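Local coordinates for homoserine dehydrogenase (Staphylococcus aureus M1064, PDB 4PG7), which catalyses the NAD(P)-dependent interconversion of L-homoserine and aspartate semialdehyde, a step of the aspartic acid pathway, at residues 79-83 against 84-88; 177-180 against 181-184; 250-253 against 254-257. One frame throughout, in Å; residues are numbered along the deposited sequence.

Contact 1. Residues 79-83 against 84-88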
loop_
_atom_site.group_PDB
_atom_site.type_symbol
_atom_site.label_atom_id
_atom_site.label_comp_id
_atom_site.label_asym_id
_atom_site.label_seq_id
_atom_site.Cartn_x
_atom_site.Cartn_y
_atom_site.Cartn_z
ATOM N N HIS A 79 1.020 -28.238 28.213
ATOM C CA HIS A 79 1.773 -28.095 29.435
ATOM C C HIS A 79 2.016 -26.602 29.734
ATOM O O HIS A 79 2.672 -25.883 28.960
ATOM C CB HIS A 79 3.071 -28.844 29.295
ATOM C CG HIS A 79 3.985 -28.640 30.444
ATOM N ND1 HIS A 79 5.192 -28.005 30.300
ATOM C CD2 HIS A 79 3.840 -28.889 31.764
ATOM C CE1 HIS A 79 5.785 -27.917 31.474
ATOM N NE2 HIS A 79 4.984 -28.439 32.378
ATOM N N LEU A 80 1.430 -26.136 30.827
ATOM C CA LEU A 80 1.527 -24.735 31.247
ATOM C C LEU A 80 2.547 -24.647 32.350
ATOM O O LEU A 80 2.557 -25.487 33.236
ATOM C CB LEU A 80 0.183 -24.247 31.801
ATOM C CG LEU A 80 -1.051 -24.425 30.909
ATOM C CD1 LEU A 80 -2.276 -23.886 31.629
ATOM C CD2 LEU A 80 -0.874 -23.717 29.570
ATOM N N THR A 81 3.398 -23.639 32.297
ATOM C CA THR A 81 4.371 -23.406 33.333
ATOM C C THR A 81 4.423 -21.921 33.675
ATOM O O THR A 81 4.076 -21.089 32.855
ATOM C CB THR A 81 5.770 -23.888 32.888
ATOM O OG1 THR A 81 6.729 -23.578 33.903
ATOM C CG2 THR A 81 6.185 -23.241 31.567
ATOM N N GLU A 82 4.820 -21.615 34.905
ATOM C CA GLU A 82 5.078 -20.240 35.341
ATOM C C GLU A 82 6.567 -19.924 35.402
ATOM O O GLU A 82 6.951 -18.799 35.729
ATOM C CB GLU A 82 4.461 -19.990 36.713
ATOM C CG GLU A 82 2.943 -19.936 36.673
ATOM C CD GLU A 82 2.324 -19.961 38.058
ATOM O OE1 GLU A 82 3.068 -19.764 39.047
ATOM O OE2 GLU A 82 1.095 -20.179 38.154
ATOM N N ASP A 83 7.400 -20.907 35.070
ATOM C CA ASP A 83 8.843 -20.735 35.144
ATOM C C ASP A 83 9.454 -20.658 33.744
ATOM O O ASP A 83 9.576 -21.664 33.054
ATOM C CB ASP A 83 9.464 -21.885 35.953
ATOM C CG ASP A 83 10.934 -21.660 36.251
ATOM O OD1 ASP A 83 11.535 -20.754 35.650
ATOM O OD2 ASP A 83 11.498 -22.395 37.083
ATOM N N VAL A 84 9.827 -19.453 33.335
ATOM C CA VAL A 84 10.416 -19.220 32.010
ATOM C C VAL A 84 11.709 -20.035 31.758
ATOM O O VAL A 84 11.997 -20.430 30.624
ATOM C CB VAL A 84 10.679 -17.710 31.781
ATOM C CG1 VAL A 84 11.766 -17.194 32.716
ATOM C CG2 VAL A 84 11.023 -17.446 30.330
ATOM N N ASN A 85 12.471 -20.297 32.819
ATOM C CA ASN A 85 13.698 -21.099 32.723
ATOM C C ASN A 85 13.460 -22.532 32.298
ATOM O O ASN A 85 14.322 -23.154 31.676
ATOM C CB ASN A 85 14.446 -21.054 34.049
ATOM C CG ASN A 85 15.010 -19.691 34.321
ATOM O OD1 ASN A 85 15.406 -18.985 33.399
ATOM N ND2 ASN A 85 15.043 -19.305 35.586
ATOM N N GLU A 86 12.294 -23.057 32.635
ATOM C CA GLU A 86 11.905 -24.370 32.177
ATOM C C GLU A 86 11.857 -24.412 30.651
ATOM O O GLU A 86 12.136 -25.443 30.030
ATOM C CB GLU A 86 10.551 -24.751 32.779
ATOM C CG GLU A 86 10.079 -26.145 32.389
ATOM C CD GLU A 86 8.957 -26.672 33.274
ATOM O OE1 GLU A 86 8.265 -25.870 33.942
ATOM O OE2 GLU A 86 8.795 -27.910 33.317
ATOM N N ILE A 87 11.501 -23.284 30.050
ATOM C CA ILE A 87 11.444 -23.181 28.614
ATOM C C ILE A 87 12.824 -22.850 28.054
ATOM O O ILE A 87 13.255 -23.455 27.081
ATOM C CB ILE A 87 10.412 -22.104 28.177
ATOM C CG1 ILE A 87 9.001 -22.600 28.454
ATOM C CG2 ILE A 87 10.570 -21.768 26.711
ATOM C CD1 ILE A 87 7.941 -21.512 28.422
ATOM N N LEU A 88 13.513 -21.886 28.657
ATOM C CA LEU A 88 14.804 -21.439 28.131
ATOM C C LEU A 88 15.878 -22.534 28.235
ATOM O O LEU A 88 16.815 -22.556 27.443
ATOM C CB LEU A 88 15.274 -20.157 28.831
ATOM C CG LEU A 88 14.371 -18.929 28.646
ATOM C CD1 LEU A 88 14.798 -17.775 29.543
ATOM C CD2 LEU A 88 14.338 -18.492 27.194
HETATM O O HOH W 1 9.243 -16.993 34.595
#

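Contact 2. Residues 177-180 against 181-184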
loop_
_atom_site.group_PDB
_atom_site.type_symbol
_atom_site.label_atom_id
_atom_site.label_comp_id
_atom_site.label_asym_id
_atom_site.label_seq_id
_atom_site.Cartn_x
_atom_site.Cartn_y
_atom_site.Cartn_z
ATOM N N ILE A 177 -0.783 8.277 9.156
ATOM C CA ILE A 177 -1.863 8.279 10.120
ATOM C C ILE A 177 -1.743 6.927 10.797
ATOM O O ILE A 177 -1.965 5.915 10.147
ATOM C CB ILE A 177 -3.215 8.495 9.431
ATOM C CG1 ILE A 177 -3.246 9.914 8.850
ATOM C CG2 ILE A 177 -4.361 8.231 10.401
ATOM C CD1 ILE A 177 -4.350 10.192 7.846
ATOM N N LEU A 178 -1.297 6.928 12.065
ATOM C CA LEU A 178 -0.770 5.737 12.699
ATOM C C LEU A 178 -1.514 5.314 13.943
ATOM O O LEU A 178 -1.114 4.353 14.606
ATOM C CB LEU A 178 0.707 5.906 13.048
ATOM C CG LEU A 178 1.608 6.210 11.851
ATOM C CD1 LEU A 178 3.035 6.430 12.323
ATOM C CD2 LEU A 178 1.565 5.077 10.843
ATOM N N ASN A 179 -2.610 5.988 14.241
ATOM C CA ASN A 179 -3.394 5.625 15.396
ATOM C C ASN A 179 -4.856 5.750 14.991
ATOM O O ASN A 179 -5.330 6.838 14.696
ATOM C CB ASN A 179 -3.026 6.546 16.573
ATOM C CG ASN A 179 -3.834 6.239 17.816
ATOM O OD1 ASN A 179 -4.731 6.986 18.194
ATOM N ND2 ASN A 179 -3.540 5.103 18.428
ATOM N N GLY A 180 -5.559 4.627 14.969
ATOM C CA GLY A 180 -6.967 4.576 14.543
ATOM C C GLY A 180 -7.892 5.425 15.398
ATOM O O GLY A 180 -8.776 6.109 14.888
ATOM N N THR A 181 -7.684 5.385 16.708
ATOM C CA THR A 181 -8.587 6.084 17.643
ATOM C C THR A 181 -8.540 7.599 17.485
ATOM O O THR A 181 -9.591 8.254 17.454
ATOM C CB THR A 181 -8.248 5.705 19.097
ATOM O OG1 THR A 181 -8.490 4.300 19.273
ATOM C CG2 THR A 181 -9.093 6.501 20.070
ATOM N N SER A 182 -7.334 8.152 17.374
ATOM C CA SER A 182 -7.211 9.592 17.173
ATOM C C SER A 182 -7.758 10.044 15.842
ATOM O O SER A 182 -8.370 11.084 15.746
ATOM C CB SER A 182 -5.768 10.050 17.232
ATOM O OG SER A 182 -5.291 10.049 18.553
ATOM N N ASN A 183 -7.507 9.262 14.797
ATOM C CA ASN A 183 -8.048 9.598 13.508
ATOM C C ASN A 183 -9.559 9.528 13.516
ATOM O O ASN A 183 -10.225 10.391 12.931
ATOM C CB ASN A 183 -7.497 8.694 12.420
ATOM C CG ASN A 183 -7.616 9.327 11.062
ATOM O OD1 ASN A 183 -7.221 10.494 10.883
ATOM N ND2 ASN A 183 -8.148 8.594 10.092
ATOM N N PHE A 184 -10.107 8.518 14.175
ATOM C CA PHE A 184 -11.572 8.405 14.323
ATOM C C PHE A 184 -12.149 9.659 14.968
ATOM O O PHE A 184 -13.145 10.219 14.505
ATOM C CB PHE A 184 -11.951 7.172 15.141
ATOM C CG PHE A 184 -13.446 6.991 15.302
ATOM C CD1 PHE A 184 -14.174 6.230 14.402
ATOM C CD2 PHE A 184 -14.128 7.615 16.332
ATOM C CE1 PHE A 184 -15.576 6.088 14.530
ATOM C CE2 PHE A 184 -15.508 7.486 16.473
ATOM C CZ PHE A 184 -16.232 6.729 15.558
#

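Contact 3. Residues 250-253 against 254-257. With LYS (lysine), chain K.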
loop_
_atom_site.group_PDB
_atom_site.type_symbol
_atom_site.label_atom_id
_atom_site.label_comp_id
_atom_site.label_asym_id
_atom_site.label_seq_id
_atom_site.Cartn_x
_atom_site.Cartn_y
_atom_site.Cartn_z
ATOM N N GLY A 250 -5.899 19.067 22.322
ATOM C CA GLY A 250 -6.009 20.522 22.131
ATOM C C GLY A 250 -6.570 20.982 20.782
ATOM O O GLY A 250 -6.767 22.173 20.567
ATOM N N VAL A 251 -6.861 20.041 19.867
ATOM C CA VAL A 251 -7.484 20.400 18.592
ATOM C C VAL A 251 -8.956 20.749 18.830
ATOM O O VAL A 251 -9.682 19.979 19.450
ATOM C CB VAL A 251 -7.376 19.241 17.560
ATOM C CG1 VAL A 251 -8.081 19.590 16.260
ATOM C CG2 VAL A 251 -5.917 18.918 17.279
ATOM N N THR A 252 -9.412 21.883 18.308
ATOM C CA THR A 252 -10.785 22.302 18.491
ATOM C C THR A 252 -11.530 22.315 17.175
ATOM O O THR A 252 -10.926 22.341 16.101
ATOM C CB THR A 252 -10.892 23.742 19.062
ATOM O OG1 THR A 252 -10.327 24.667 18.123
ATOM C CG2 THR A 252 -10.167 23.873 20.423
ATOM N N LEU A 253 -12.851 22.381 17.268
ATOM C CA LEU A 253 -13.692 22.487 16.104
ATOM C C LEU A 253 -13.380 23.753 15.316
ATOM O O LEU A 253 -13.414 23.750 14.081
ATOM C CB LEU A 253 -15.155 22.401 16.543
ATOM C CG LEU A 253 -16.198 22.253 15.460
ATOM C CD1 LEU A 253 -15.919 21.039 14.599
ATOM C CD2 LEU A 253 -17.583 22.191 16.117
ATOM N N THR A 254 -13.008 24.820 16.014
ATOM C CA THR A 254 -12.575 26.024 15.351
ATOM C C THR A 254 -11.331 25.765 14.488
ATOM O O THR A 254 -11.245 26.265 13.370
ATOM C CB THR A 254 -12.326 27.141 16.374
ATOM O OG1 THR A 254 -13.528 27.343 17.132
ATOM C CG2 THR A 254 -11.950 28.415 15.703
ATOM N N ASP A 255 -10.369 24.999 14.998
ATOM C CA ASP A 255 -9.159 24.681 14.215
ATOM C C ASP A 255 -9.572 23.963 12.960
ATOM O O ASP A 255 -9.139 24.303 11.888
ATOM C CB ASP A 255 -8.177 23.811 14.988
ATOM C CG ASP A 255 -7.584 24.522 16.172
ATOM O OD1 ASP A 255 -7.076 25.644 16.003
ATOM O OD2 ASP A 255 -7.626 23.962 17.282
ATOM N N ILE A 256 -10.440 22.972 13.119
ATOM C CA ILE A 256 -10.918 22.185 12.017
ATOM C C ILE A 256 -11.649 23.013 10.966
ATOM O O ILE A 256 -11.411 22.851 9.765
ATOM C CB ILE A 256 -11.807 21.036 12.529
ATOM C CG1 ILE A 256 -10.903 19.973 13.129
ATOM C CG2 ILE A 256 -12.644 20.454 11.401
ATOM C CD1 ILE A 256 -11.619 18.930 13.921
ATOM N N ASN A 257 -12.541 23.895 11.402
ATOM C CA ASN A 257 -13.329 24.707 10.462
ATOM C C ASN A 257 -12.520 25.818 9.774
ATOM O O ASN A 257 -12.730 26.112 8.587
ATOM C CB ASN A 257 -14.582 25.250 11.151
ATOM C CG ASN A 257 -15.576 24.140 11.479
ATOM O OD1 ASN A 257 -15.534 23.078 10.883
ATOM N ND2 ASN A 257 -16.453 24.378 12.430
HETATM N N LYS K . -7.982 25.314 23.065
HETATM C CA LYS K . -6.541 25.095 23.427
HETATM C C LYS K . -5.724 26.383 23.389
HETATM O O LYS K . -4.501 26.351 23.154
HETATM C CB LYS K . -5.909 24.062 22.492
HETATM C CG LYS K . -4.584 23.516 22.984
HETATM C CD LYS K . -3.494 23.593 21.929
HETATM C CE LYS K . -2.174 23.167 22.531
HETATM N NZ LYS K . -1.042 23.223 21.568
HETATM O OXT LYS K . -6.275 27.472 23.613
#

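Contact 1. Residues 79-83 against 84-88
Thr-81 and Glu-86 meet through their polar ends where the chain leaves a short strand and winds into a helix. Thr-81 OG1 donates to Glu-86 OE1 at 2.8 Å, reaching that oxygen on its anti side and 25° out of the carboxylate plane. The same hydroxyl accepts from Asp-83 N at 3.0 Å, closing an ST turn; with OG1 trans to the main-chain nitrogen (chi1 177°), one atom faces both partners. Asp-83 is the N-cap: its OD1 takes the N-H of Asn-85 at 3.0 Å, the donor standing well above the carboxylate plane. Asp-83 O accepts from Glu-86 N at 3.1 Å, but the bond is bent. The N-H of Val-84 goes instead to a water 2.8 Å from Val-84 N, and this water donates in turn to Glu-82 O. The other oxygen of the glutamate, Glu-86 OE2, lies 3.5 Å from His-79 CE1 at the edge of the imidazole, whose ND1 is hydrogen-bonded to His-61. The methyl of the same threonine, Thr-81 CG2, touches Ile-87 CD1 at 4.0 Å. Strand 80-81 lies at one edge of the parallel sheet of the NAD-binding domain, beside strand 55-63; helix 84-88 lays Ile-87 over strands 55-63 and 22-29, while Val-84 and Leu-88 pack on helix 106-115.

Contact 2. Residues 177-180 against 181-184
Asn-179 caps helix 180-192 by accepting the N-H of Ser-182 on its side-chain oxygen, with Asn-179 OD1 and Ser-182 N 3.0 Å apart and the donor tilted 32° from the amide plane. Ser-182 also brings its hydroxyl close, OG lying 3.1 Å from Asn-179 OD1, though Asp-216 O is also within reach, weakly, and the proton is not settled. With CG trans to its own nitrogen (chi1 179°), the Asn-179 side chain brings OD1 to the N-H of Ser-182. Main-chain bonds take over from there: Asn-183 N reaches Asn-179 O at 3.3 Å, and the shorter bond from Phe-184 N to Gly-180 O, 2.8 Å, continues the helix. On another side of the turn Ile-177, at the end of strand 171-177, runs across Asn-183 at about a right angle, its methyl CG2 set against the amide carbon CG of Asn-183 at 3.5 Å.

A second shell holds these groups in place. Asn-179 ND2 donates to the carboxylates of Asp-221 and Asp-216, and Asn-183 ND2 to the carbonyls of Asp-299 and Val-297. Thr-181 OG1 is bonded to Phe-208 O, while the ring of Phe-184 stacks on that of Phe-208.

With both polar ends engaged, the Asn-179 amide has its orientation decided: nitrogen to the two aspartates, oxygen to the helix start. The N-terminal end of the helix would probably polarise that amide further, making ND2 a better donor, an effect that would tend to strengthen the link from this buried turn to Asp-216 and Asp-221.

Contact 3. Residues 250-253 against 254-257
Thr-252 and Asp-255 form a capping box at the start of helix 253-262, each side chain taking the backbone N-H of the other. In one direction Asp-255 N donates to Thr-252 OG1 at 3.1 Å; in the other, Thr-252 N donates to Asp-255 OD2 at 2.9 Å, meeting that oxygen on its anti side and 17° out of the carboxylate plane. The threonine hydroxyl gets there by sitting between its main-chain nitrogen and carbonyl carbon (chi1 63°), and it makes a weak further bond of its own to Asp-255 OD2.

Charge and further polar contacts keep the aspartate in place from outside. Asp-255 OD2 also makes a salt bridge with Lys-439 of strand 436-444, and OD1 is hydrogen-bonded to Tyr-410 OH. Buried as it is, the carboxylate is thus well provided with partners, which would favour its ionised form.

Ordinary helical bonds follow behind the box: Ile-256 N to Thr-252 O at 3.1 Å, and Asn-257 N to Leu-253 O at 2.8 Å.

Apolar contacts complete the turn. Val-251 CG1 rests on Ile-256 CG1 at 4.2 Å, and the pair turns toward helix 180-192, Val-251 against Leu-186 and Ile-256 against Met-189 and Thr-190. Leu-253 CG lies 3.7 Å from Asn-257 ND2, a nitrogen bonded to Gln-193.

The loop ahead of the helix lines the pocket of the bound lysine, together with Arg-246, Asp-438 and Lys-439. There the methyl CG2 of Thr-252 lies 3.7 Å from the amino nitrogen N of that ligand.

How the contacts relate
Each of the three contacts caps the first turn of a helix, by aspartate, asparagine and threonine in chain order. Contact 1 stands apart in the nucleotide-binding part, its centre about 37 Å from that of contact 2 and about 52 Å from that of contact 3, which lies on the opposite side of the chain's centre. Contacts 2 and 3 are neighbours, with centres about 16 Å and nearest atoms about 8 Å apart; they do not touch, but helix 180-192, which begins at contact 2, carries Leu-186, Met-189 and Thr-190 against Val-251 and Ile-256 of contact 3. The bound lysine sits at contact 3, where the pocket residue Lys-439 is salt-bridged to Asp-255.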